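Local atomic coordinates of uncharacterized protein (Alicyclobacillus acidocaldarius subsp. acidocaldarius, PDB entry 3RAG), a protein that is of unknown function but contains von Willebrand factor type A domain sequence and binds a sodium ion. Residues 30-35 against 64-69; 136-141 against 222-227. One frame throughout, in Å; residues are numbered along the deposited sequence.

Contact 1 of 2, residues 30-35 against 64-69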
ATOM      1  N   ALA A  30      -5.011 -13.453   2.707  1.00 28.33           N
ATOM      2  CA  ALA A  30      -4.469 -12.431   3.603  1.00 29.57           C
ATOM      3  C   ALA A  30      -4.995 -11.057   3.220  1.00 31.23           C
ATOM      4  O   ALA A  30      -5.368 -10.248   4.081  1.00 30.36           O
ATOM      5  CB  ALA A  30      -2.918 -12.449   3.585  1.00 27.95           C
ATOM      6  N   ALA A  31      -5.031 -10.778   1.913  1.00 28.11           N
ATOM      7  CA  ALA A  31      -5.511  -9.481   1.451  1.00 26.23           C
ATOM      8  C   ALA A  31      -7.005  -9.353   1.725  1.00 26.29           C
ATOM      9  O   ALA A  31      -7.490  -8.277   2.078  1.00 27.81           O
ATOM     10  CB  ALA A  31      -5.244  -9.306  -0.053  1.00 26.73           C
ATOM     11  N   ARG A  32      -7.739 -10.443   1.531  1.00 30.34           N
ATOM     12  CA  ARG A  32      -9.185 -10.429   1.785  1.00 30.13           C
ATOM     13  C   ARG A  32      -9.440 -10.120   3.275  1.00 28.45           C
ATOM     14  O   ARG A  32     -10.305  -9.306   3.613  1.00 32.56           O
ATOM     15  CB  ARG A  32      -9.806 -11.772   1.373  1.00 33.51           C
ATOM     16  CG  ARG A  32     -11.332 -11.791   1.347  1.00 42.64           C
ATOM     17  CD  ARG A  32     -11.825 -13.121   0.755  1.00 46.49           C
ATOM     18  NE  ARG A  32     -11.563 -13.164  -0.681  1.00 47.18           N
ATOM     19  CZ  ARG A  32     -10.899 -14.128  -1.305  1.00 46.50           C
ATOM     20  NH1 ARG A  32     -10.719 -14.059  -2.618  1.00 52.20           N
ATOM     21  NH2 ARG A  32     -10.428 -15.163  -0.631  1.00 53.40           N
ATOM     22  N   ARG A  33      -8.679 -10.759   4.166  1.00 30.62           N
ATOM     23  CA  ARG A  33      -8.737 -10.424   5.600  1.00 29.39           C
ATOM     24  C   ARG A  33      -8.443  -8.959   5.885  1.00 33.75           C
ATOM     25  O   ARG A  33      -9.164  -8.302   6.636  1.00 30.33           O
ATOM     26  CB  ARG A  33      -7.741 -11.261   6.406  1.00 34.02           C
ATOM     27  CG  ARG A  33      -8.151 -12.699   6.609  1.00 38.45           C
ATOM     28  CD  ARG A  33      -7.237 -13.405   7.624  1.00 37.93           C
ATOM     29  NE  ARG A  33      -5.879 -13.653   7.132  1.00 36.88           N
ATOM     30  CZ  ARG A  33      -5.535 -14.684   6.358  1.00 38.62           C
ATOM     31  NH1 ARG A  33      -6.450 -15.562   5.951  1.00 36.62           N
ATOM     32  NH2 ARG A  33      -4.276 -14.843   5.978  1.00 34.62           N
ATOM     33  N   ALA A  34      -7.351  -8.455   5.317  1.00 28.14           N
ATOM     34  CA  ALA A  34      -7.002  -7.042   5.483  1.00 29.06           C
ATOM     35  C   ALA A  34      -8.147  -6.115   5.083  1.00 30.54           C
ATOM     36  O   ALA A  34      -8.464  -5.156   5.802  1.00 30.59           O
ATOM     37  CB  ALA A  34      -5.745  -6.712   4.679  1.00 29.77           C
ATOM     38  N   HIS A  35      -8.746  -6.385   3.924  1.00 28.53           N
ATOM     39  CA  HIS A  35      -9.784  -5.515   3.379  1.00 27.98           C
ATOM     40  C   HIS A  35     -11.045  -5.462   4.242  1.00 31.02           C
ATOM     41  O   HIS A  35     -11.746  -4.454   4.236  1.00 32.51           O
ATOM     42  CB  HIS A  35     -10.113  -5.897   1.932  1.00 28.63           C
ATOM     43  CG  HIS A  35     -10.880  -4.839   1.189  1.00 32.07           C
ATOM     44  ND1 HIS A  35     -10.431  -3.542   1.073  1.00 33.07           N
ATOM     45  CD2 HIS A  35     -12.068  -4.890   0.540  1.00 32.38           C
ATOM     46  CE1 HIS A  35     -11.304  -2.837   0.370  1.00 30.97           C
ATOM     47  NE2 HIS A  35     -12.304  -3.630   0.036  1.00 32.25           N
ATOM     48  N   ALA A  64      -4.646  -7.871  -5.390  1.00 26.26           N
ATOM     49  CA  ALA A  64      -5.205  -6.524  -5.466  1.00 26.59           C
ATOM     50  C   ALA A  64      -6.741  -6.563  -5.520  1.00 27.98           C
ATOM     51  O   ALA A  64      -7.422  -5.771  -4.867  1.00 27.63           O
ATOM     52  CB  ALA A  64      -4.613  -5.773  -6.648  1.00 26.49           C
ATOM     53  N   ASP A  65      -7.285  -7.518  -6.261  1.00 28.39           N
ATOM     54  CA  ASP A  65      -8.732  -7.650  -6.343  1.00 30.48           C
ATOM     55  C   ASP A  65      -9.319  -7.892  -4.958  1.00 30.85           C
ATOM     56  O   ASP A  65     -10.233  -7.186  -4.518  1.00 28.52           O
ATOM     57  CB  ASP A  65      -9.097  -8.795  -7.278  1.00 32.96           C
ATOM     58  CG  ASP A  65     -10.606  -8.967  -7.426  1.00 48.49           C
ATOM     59  OD1 ASP A  65     -11.261  -7.987  -7.808  1.00 44.48           O
ATOM     60  OD2 ASP A  65     -11.127 -10.068  -7.134  1.00 58.92           O
ATOM     61  N   ALA A  66      -8.779  -8.879  -4.249  1.00 28.51           N
ATOM     62  CA  ALA A  66      -9.301  -9.219  -2.924  1.00 29.53           C
ATOM     63  C   ALA A  66      -9.038  -8.139  -1.882  1.00 31.49           C
ATOM     64  O   ALA A  66      -9.792  -8.008  -0.908  1.00 29.90           O
ATOM     65  CB  ALA A  66      -8.713 -10.530  -2.450  1.00 28.97           C
ATOM     66  N   GLY A  67      -7.954  -7.384  -2.059  1.00 26.46           N
ATOM     67  CA  GLY A  67      -7.623  -6.320  -1.126  1.00 28.34           C
ATOM     68  C   GLY A  67      -8.207  -4.970  -1.489  1.00 32.54           C
ATOM     69  O   GLY A  67      -7.868  -3.953  -0.877  1.00 30.60           O
ATOM     70  N   GLY A  68      -9.082  -4.955  -2.500  1.00 28.87           N
ATOM     71  CA  GLY A  68      -9.781  -3.744  -2.891  1.00 28.68           C
ATOM     72  C   GLY A  68      -8.878  -2.681  -3.491  1.00 32.84           C
ATOM     73  O   GLY A  68      -9.218  -1.493  -3.476  1.00 28.57           O
ATOM     74  N   GLY A  69      -7.735  -3.096  -4.036  1.00 26.95           N
ATOM     75  CA  GLY A  69      -6.770  -2.138  -4.557  1.00 24.71           C
ATOM     76  C   GLY A  69      -6.428  -2.342  -6.031  1.00 27.32           C
ATOM     77  O   GLY A  69      -7.234  -2.870  -6.813  1.00 28.91           O
TER
HETATM   78  O   HOH W   1     -11.330 -11.782  -4.536  1.00 59.10           O
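Arg32 reaches across to Asp65 through one ordered water: NH1 donates to it over 3.0 Å, in the plane of the guanidinium, and the water donates on to OD2 of Asp65 at 3.1 Å. Glu29, about one turn back, holds the other terminal nitrogen, NH2, in a salt bridge, which together with the water limits the turning of the group; NH1 lies 4.1 Å from CB of Ala66. Helix 30-35 here meets the Schellman motif that ends helix 58-66, in which Gly69 N returns to Ala64 O and Gly68 N to Asp65 O. Small residues let the backbones close up. Ala31 CB packs 3.9 Å from Gly67 N, and Gly68, whose positive phi already favours glycine, has little space for a side chain beside CE1 of His35. With CG anti to the backbone N (chi1 -164°), one face of that ring lies over Gly67 C and Gly68 CA, and ND1 gives Ile39 O a hydrogen bond. Replacing His35 by alanine is likely to leave the Ile39 carbonyl without its donor and to strip the ring face from Gly67 and Gly68. Gly68 CA makes a CH-pi contact with the imidazole, 3.9 Å from its centroid and 18° off the normal.

Contact 2 of 2, residues 136-141 against 222-227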
ATOM      1  N   HIS A 136      -1.899   5.968   6.695  1.00 29.85           N
ATOM      2  CA  HIS A 136      -1.073   4.940   7.343  1.00 28.11           C
ATOM      3  C   HIS A 136      -0.751   3.909   6.271  1.00 26.43           C
ATOM      4  O   HIS A 136      -1.652   3.358   5.675  1.00 26.94           O
ATOM      5  CB  HIS A 136      -1.824   4.250   8.477  1.00 29.30           C
ATOM      6  CG  HIS A 136      -2.169   5.158   9.608  1.00 33.16           C
ATOM      7  ND1 HIS A 136      -2.996   4.771  10.642  1.00 33.45           N
ATOM      8  CD2 HIS A 136      -1.798   6.431   9.874  1.00 32.85           C
ATOM      9  CE1 HIS A 136      -3.121   5.770  11.496  1.00 35.04           C
ATOM     10  NE2 HIS A 136      -2.401   6.789  11.057  1.00 37.12           N
ATOM     11  N   LEU A 137       0.530   3.659   6.047  1.00 25.87           N
ATOM     12  CA  LEU A 137       0.973   2.879   4.894  1.00 24.25           C
ATOM     13  C   LEU A 137       2.039   1.902   5.349  1.00 24.60           C
ATOM     14  O   LEU A 137       3.022   2.302   5.994  1.00 28.17           O
ATOM     15  CB  LEU A 137       1.604   3.831   3.862  1.00 29.48           C
ATOM     16  CG  LEU A 137       2.296   3.196   2.646  1.00 30.74           C
ATOM     17  CD1 LEU A 137       1.334   2.394   1.803  1.00 26.32           C
ATOM     18  CD2 LEU A 137       3.029   4.235   1.771  1.00 31.48           C
ATOM     19  N   VAL A 138       1.864   0.624   5.023  1.00 25.03           N
ATOM     20  CA  VAL A 138       2.945  -0.320   5.224  1.00 24.75           C
ATOM     21  C   VAL A 138       3.427  -0.755   3.857  1.00 26.41           C
ATOM     22  O   VAL A 138       2.638  -1.239   3.031  1.00 26.88           O
ATOM     23  CB  VAL A 138       2.488  -1.576   5.988  1.00 25.41           C
ATOM     24  CG1 VAL A 138       3.661  -2.539   6.129  1.00 27.38           C
ATOM     25  CG2 VAL A 138       1.967  -1.169   7.373  1.00 28.99           C
ATOM     26  N   VAL A 139       4.719  -0.568   3.602  1.00 26.46           N
ATOM     27  CA  VAL A 139       5.298  -0.999   2.335  1.00 24.78           C
ATOM     28  C   VAL A 139       5.948  -2.371   2.593  1.00 23.35           C
ATOM     29  O   VAL A 139       6.814  -2.480   3.479  1.00 25.54           O
ATOM     30  CB  VAL A 139       6.365   0.010   1.864  1.00 27.09           C
ATOM     31  CG1 VAL A 139       6.974  -0.455   0.551  1.00 27.32           C
ATOM     32  CG2 VAL A 139       5.753   1.425   1.710  1.00 27.23           C
ATOM     33  N   CYS A 140       5.509  -3.410   1.862  1.00 25.06           N
ATOM     34  CA  CYS A 140       6.018  -4.785   2.023  1.00 27.20           C
ATOM     35  C   CYS A 140       6.924  -5.067   0.853  1.00 25.96           C
ATOM     36  O   CYS A 140       6.460  -5.077  -0.281  1.00 24.74           O
ATOM     37  CB  CYS A 140       4.897  -5.836   1.972  1.00 27.86           C
ATOM     38  SG  CYS A 140       3.670  -5.612   3.243  1.00 33.67           S
ATOM     39  N   LEU A 141       8.205  -5.276   1.127  1.00 24.44           N
ATOM     40  CA  LEU A 141       9.206  -5.416   0.079  1.00 23.88           C
ATOM     41  C   LEU A 141       9.706  -6.855  -0.002  1.00 26.37           C
ATOM     42  O   LEU A 141      10.269  -7.408   0.961  1.00 24.97           O
ATOM     43  CB  LEU A 141      10.398  -4.472   0.358  1.00 20.77           C
ATOM     44  CG  LEU A 141      10.015  -3.003   0.485  1.00 20.87           C
ATOM     45  CD1 LEU A 141      11.249  -2.142   0.777  1.00 25.25           C
ATOM     46  CD2 LEU A 141       9.380  -2.575  -0.869  1.00 23.46           C
ATOM     47  N   ALA A 222      -1.004  -5.929   7.989  1.00 27.99           N
ATOM     48  CA  ALA A 222      -2.332  -5.588   8.499  1.00 28.86           C
ATOM     49  C   ALA A 222      -2.286  -5.481  10.016  1.00 29.54           C
ATOM     50  O   ALA A 222      -2.919  -4.597  10.600  1.00 31.86           O
ATOM     51  CB  ALA A 222      -3.363  -6.635   8.064  1.00 28.97           C
ATOM     52  N   ASP A 223      -1.541  -6.388  10.643  1.00 28.46           N
ATOM     53  CA  ASP A 223      -1.336  -6.347  12.097  1.00 30.28           C
ATOM     54  C   ASP A 223      -0.745  -5.014  12.546  1.00 34.94           C
ATOM     55  O   ASP A 223      -1.182  -4.435  13.548  1.00 33.56           O
ATOM     56  CB  ASP A 223      -0.416  -7.486  12.578  1.00 36.72           C
ATOM     57  CG  ASP A 223      -1.150  -8.805  12.741  1.00 41.33           C
ATOM     58  OD1 ASP A 223      -2.350  -8.867  12.404  1.00 40.21           O
ATOM     59  OD2 ASP A 223      -0.533  -9.784  13.199  1.00 39.47           O
ATOM     60  N   LEU A 224       0.281  -4.557  11.828  1.00 28.56           N
ATOM     61  CA  LEU A 224       0.936  -3.285  12.133  1.00 30.20           C
ATOM     62  C   LEU A 224      -0.045  -2.130  12.035  1.00 34.54           C
ATOM     63  O   LEU A 224      -0.059  -1.243  12.902  1.00 33.25           O
ATOM     64  CB  LEU A 224       2.121  -3.047  11.184  1.00 28.75           C
ATOM     65  CG  LEU A 224       3.351  -3.916  11.455  1.00 34.34           C
ATOM     66  CD1 LEU A 224       4.323  -3.846  10.269  1.00 33.87           C
ATOM     67  CD2 LEU A 224       4.017  -3.481  12.745  1.00 38.64           C
ATOM     68  N   LEU A 225      -0.859  -2.128  10.981  1.00 30.28           N
ATOM     69  CA  LEU A 225      -1.839  -1.055  10.777  1.00 27.74           C
ATOM     70  C   LEU A 225      -2.871  -1.027  11.904  1.00 33.68           C
ATOM     71  O   LEU A 225      -3.222   0.035  12.430  1.00 34.16           O
ATOM     72  CB  LEU A 225      -2.533  -1.192   9.404  1.00 26.96           C
ATOM     73  CG  LEU A 225      -1.656  -0.852   8.191  1.00 29.93           C
ATOM     74  CD1 LEU A 225      -2.258  -1.391   6.882  1.00 26.74           C
ATOM     75  CD2 LEU A 225      -1.379   0.680   8.087  1.00 27.85           C
ATOM     76  N   LEU A 226      -3.346  -2.199  12.288  1.00 33.33           N
ATOM     77  CA  LEU A 226      -4.350  -2.289  13.340  1.00 36.57           C
ATOM     78  C   LEU A 226      -3.778  -1.907  14.712  1.00 38.46           C
ATOM     79  O   LEU A 226      -4.451  -1.243  15.500  1.00 41.10           O
ATOM     80  CB  LEU A 226      -4.971  -3.689  13.367  1.00 40.42           C
ATOM     81  CG  LEU A 226      -5.733  -4.060  12.082  1.00 39.96           C
ATOM     82  CD1 LEU A 226      -6.232  -5.502  12.137  1.00 48.23           C
ATOM     83  CD2 LEU A 226      -6.892  -3.109  11.794  1.00 48.65           C
ATOM     84  N   SER A 227      -2.544  -2.314  14.992  1.00 36.94           N
ATOM     85  CA  SER A 227      -1.888  -1.933  16.248  1.00 39.91           C
ATOM     86  C   SER A 227      -1.656  -0.435  16.292  1.00 44.62           C
ATOM     87  O   SER A 227      -1.807   0.201  17.344  1.00 44.64           O
ATOM     88  CB  SER A 227      -0.545  -2.642  16.411  1.00 45.81           C
ATOM     89  OG  SER A 227      -0.725  -4.040  16.404  1.00 60.92           O
TER
HETATM   90  O   HOH W   2      -4.039   2.255  10.961  1.00 41.22           O
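Strand 136-141 runs nearly antiparallel to helix 222-227, their axes 8.6 Å apart at an angle of 159°, and the CA atoms of His136 and Leu225 come nearest, at 7.0 Å. The apolar contact turns on Leu225. Its CG lies anti to the carbonyl carbon (chi1 -72°), which brings its branched end nearer the strand than the direction of its CB would suggest; CD2 then rests 3.6 Å from His136 CB, close to the carbonyl O of the same residue. Two residues along the strand, on the same face, Val138 sends CG2 obliquely across Leu225 to within 3.7 Å of its CG, and the same methyl reaches CB of Leu224 at 4.3 Å. A beta-branched valine suits the strand, and leucines give the helix long branched ends that fill the interface; Phe193 of strand 188-194 packs on Val138 and both leucines. A water joins the His136 ring to the helix backbone: it lies in the ring plane, 2.7 Å from ND1, and donates to Leu225 O over 2.8 Å, while His228 meets that ring edge-to-face. Such packing of an amphipathic helix on a central parallel strand is characteristic of the Rossmann-like alpha/beta fold of von Willebrand A domains.

In the fold
From the N terminus, strand 10-17 leads to helix 27-36, and contact 1 closes a loop of 28 residues holding strand 40-46, bringing together the helices that precede and follow that strand. The chain then adds strand 71-74 at the sheet edge, passes through helices 79-106 and 116-132, and returns as strand 135-142 beside strand 10-17. Contact 2 closes an 80-residue loop, through strands 172-179 and 188-194, by laying helix 214-232 on the sheet. The loops follow in series, neither nesting nor crossing, yet meet in space: Ala34 CB lies 4.1 Å from Ala222 CB, and Arg33 forms a salt bridge with Asp219, joining helices 27-36 and 214-232.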